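Local coordinates for protein epsin-3 (Saccharomyces cerevisiae, PDB 3ONK) that binds membranes enriched in phosphatidylinositol-3,5-bisphosphate, probably through its ENTH domain, and takes part in recruiting clathrin to the Golgi network and endosomes, at residues 73-78 with 121-126. Residues are numbered along the deposited sequence; the frame is centred on the assembly and turned at random.
Sequences LLDYLI and KALIEL
Leu123 reaches across from helix 113-127 and sets its two methyls on different parts of helix 64-80. CD1 comes down on the backbone of Asp75, 3.5 Å from its CA and close to its N as well, while CD2 meets Leu74 CD2 at 3.7 Å, the two leucine side chains crossing at about a right angle. With CG anti to the backbone N (chi1 -163°), the isobutyl group extends out from its own helix, dividing its two methyls between the Asp75 backbone and the Leu74 side chain. Ile78 approaches Leu123 CD1 from a second direction, its own CD1 lying 3.8 Å from that methyl. One turn beyond Leu123, Leu126 turns its CD2 to Ile78 CG2 at 3.6 Å, the two side chains passing in opposite directions.

The ENTH domain is a compact, all-helical superhelix, and here helices 64-80 and 113-127 lie nearly side by side in it: the short segments point the same way, 22° apart, with axes 10.5 Å from each other at closest approach. At this spacing the side chains do most of the bridging, although Leu123 gets down to the opposite main chain.

Asp75 borders the apolar patch with a polar group. Its OD1 touches methyls of both leucines of helix 113-127, 3.8 Å from Leu126 CD2 and as far from Leu123 CD1, whereas OD2 forms a salt bridge with Lys79 one turn along the same helix, which would help to keep the carboxylate at the margin of the patch. On the side of helix 64-80, Leu74 also packs on Ile52, Phe53 and Phe56 of helix 42-57 and on Phe85 of helix 83-90, and Ile78 rests against Ile86 of that same short helix.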
loop_
_atom_site.group_PDB
_atom_site.type_symbol
_atom_site.label_atom_id
_atom_site.label_comp_id
_atom_site.label_asym_id
_atom_site.label_seq_id
_atom_site.Cartn_x
_atom_site.Cartn_y
_atom_site.Cartn_z
ATOM N N LEU A 73 2.773 0.775 -2.197
ATOM C CA LEU A 73 1.729 1.540 -2.889
ATOM C C LEU A 73 0.915 2.394 -1.920
ATOM O O LEU A 73 0.619 3.557 -2.187
ATOM C CB LEU A 73 0.779 0.600 -3.636
ATOM C CG LEU A 73 -0.379 1.243 -4.403
ATOM C CD1 LEU A 73 0.087 2.349 -5.359
ATOM C CD2 LEU A 73 -1.161 0.172 -5.174
ATOM N N LEU A 74 0.553 1.794 -0.793
ATOM C CA LEU A 74 -0.309 2.439 0.178
ATOM C C LEU A 74 0.437 3.597 0.836
ATOM O O LEU A 74 -0.149 4.631 1.160
ATOM C CB LEU A 74 -0.769 1.398 1.204
ATOM C CG LEU A 74 -2.039 1.531 2.047
ATOM C CD1 LEU A 74 -3.293 1.888 1.248
ATOM C CD2 LEU A 74 -2.250 0.224 2.819
ATOM N N ASP A 75 1.745 3.441 1.002
ATOM C CA ASP A 75 2.549 4.544 1.502
ATOM C C ASP A 75 2.497 5.718 0.525
ATOM O O ASP A 75 2.267 6.868 0.900
ATOM C CB ASP A 75 4.002 4.104 1.696
ATOM C CG ASP A 75 4.848 5.185 2.341
ATOM O OD1 ASP A 75 4.621 5.476 3.530
ATOM O OD2 ASP A 75 5.713 5.769 1.650
ATOM N N TYR A 76 2.725 5.418 -0.741
ATOM C CA TYR A 76 2.731 6.451 -1.762
ATOM C C TYR A 76 1.379 7.167 -1.793
ATOM O O TYR A 76 1.324 8.383 -1.928
ATOM C CB TYR A 76 3.054 5.833 -3.128
ATOM C CG TYR A 76 3.267 6.845 -4.232
ATOM C CD1 TYR A 76 4.540 7.343 -4.515
ATOM C CD2 TYR A 76 2.192 7.312 -4.986
ATOM C CE1 TYR A 76 4.729 8.268 -5.534
ATOM C CE2 TYR A 76 2.372 8.241 -5.996
ATOM C CZ TYR A 76 3.636 8.717 -6.264
ATOM O OH TYR A 76 3.805 9.644 -7.270
ATOM N N LEU A 77 0.295 6.409 -1.644
ATOM C CA LEU A 77 -1.049 6.963 -1.792
ATOM C C LEU A 77 -1.406 7.866 -0.632
ATOM O O LEU A 77 -2.100 8.866 -0.793
ATOM C CB LEU A 77 -2.091 5.858 -1.928
ATOM C CG LEU A 77 -2.038 5.019 -3.207
ATOM C CD1 LEU A 77 -3.127 3.952 -3.177
ATOM C CD2 LEU A 77 -2.169 5.888 -4.460
ATOM N N ILE A 78 -0.917 7.512 0.547
ATOM C CA ILE A 78 -1.111 8.360 1.697
ATOM C C ILE A 78 -0.380 9.691 1.525
ATOM O O ILE A 78 -0.857 10.730 1.977
ATOM C CB ILE A 78 -0.763 7.601 2.984
ATOM C CG1 ILE A 78 -1.804 6.482 3.175
ATOM C CG2 ILE A 78 -0.740 8.540 4.177
ATOM C CD1 ILE A 78 -1.366 5.371 4.051
ATOM N N LYS A 121 4.702 -1.069 10.386
ATOM C CA LYS A 121 4.848 -0.194 11.548
ATOM C C LYS A 121 4.992 1.282 11.152
ATOM O O LYS A 121 4.407 2.163 11.786
ATOM C CB LYS A 121 6.021 -0.642 12.425
ATOM C CG LYS A 121 5.782 -1.979 13.138
ATOM C CD LYS A 121 6.930 -2.304 14.083
ATOM C CE LYS A 121 7.108 -3.813 14.266
ATOM N NZ LYS A 121 8.366 -4.306 13.605
ATOM N N ALA A 122 5.759 1.552 10.100
ATOM C CA ALA A 122 5.939 2.933 9.642
ATOM C C ALA A 122 4.633 3.511 9.084
ATOM O O ALA A 122 4.247 4.636 9.401
ATOM C CB ALA A 122 7.054 3.016 8.603
ATOM N N LEU A 123 3.946 2.726 8.261
ATOM C CA LEU A 123 2.685 3.158 7.688
ATOM C C LEU A 123 1.648 3.450 8.773
ATOM O O LEU A 123 0.880 4.397 8.657
ATOM C CB LEU A 123 2.135 2.096 6.742
ATOM C CG LEU A 123 1.051 2.588 5.792
ATOM C CD1 LEU A 123 1.712 3.244 4.591
ATOM C CD2 LEU A 123 0.176 1.451 5.340
ATOM N N ILE A 124 1.602 2.626 9.815
ATOM C CA ILE A 124 0.581 2.809 10.840
ATOM C C ILE A 124 0.902 4.049 11.663
ATOM O O ILE A 124 0.016 4.822 12.022
ATOM C CB ILE A 124 0.408 1.559 11.735
ATOM C CG1 ILE A 124 -0.293 0.439 10.949
ATOM C CG2 ILE A 124 -0.391 1.902 12.987
ATOM C CD1 ILE A 124 -0.170 -0.942 11.584
ATOM N N GLU A 125 2.183 4.254 11.931
ATOM C CA GLU A 125 2.609 5.477 12.583
ATOM C C GLU A 125 2.179 6.656 11.714
ATOM O O GLU A 125 1.605 7.618 12.219
ATOM C CB GLU A 125 4.120 5.471 12.779
ATOM C CG GLU A 125 4.622 6.504 13.738
ATOM C CD GLU A 125 6.131 6.611 13.708
ATOM O OE1 GLU A 125 6.721 6.350 12.635
ATOM O OE2 GLU A 125 6.722 6.956 14.753
ATOM N N LEU A 126 2.426 6.561 10.403
ATOM C CA LEU A 126 2.036 7.625 9.467
ATOM C C LEU A 126 0.534 7.874 9.489
ATOM O O LEU A 126 0.085 8.988 9.774
ATOM C CB LEU A 126 2.489 7.317 8.032
ATOM C CG LEU A 126 2.170 8.383 6.964
ATOM C CD1 LEU A 126 2.859 9.715 7.287
ATOM C CD2 LEU A 126 2.522 7.917 5.540
#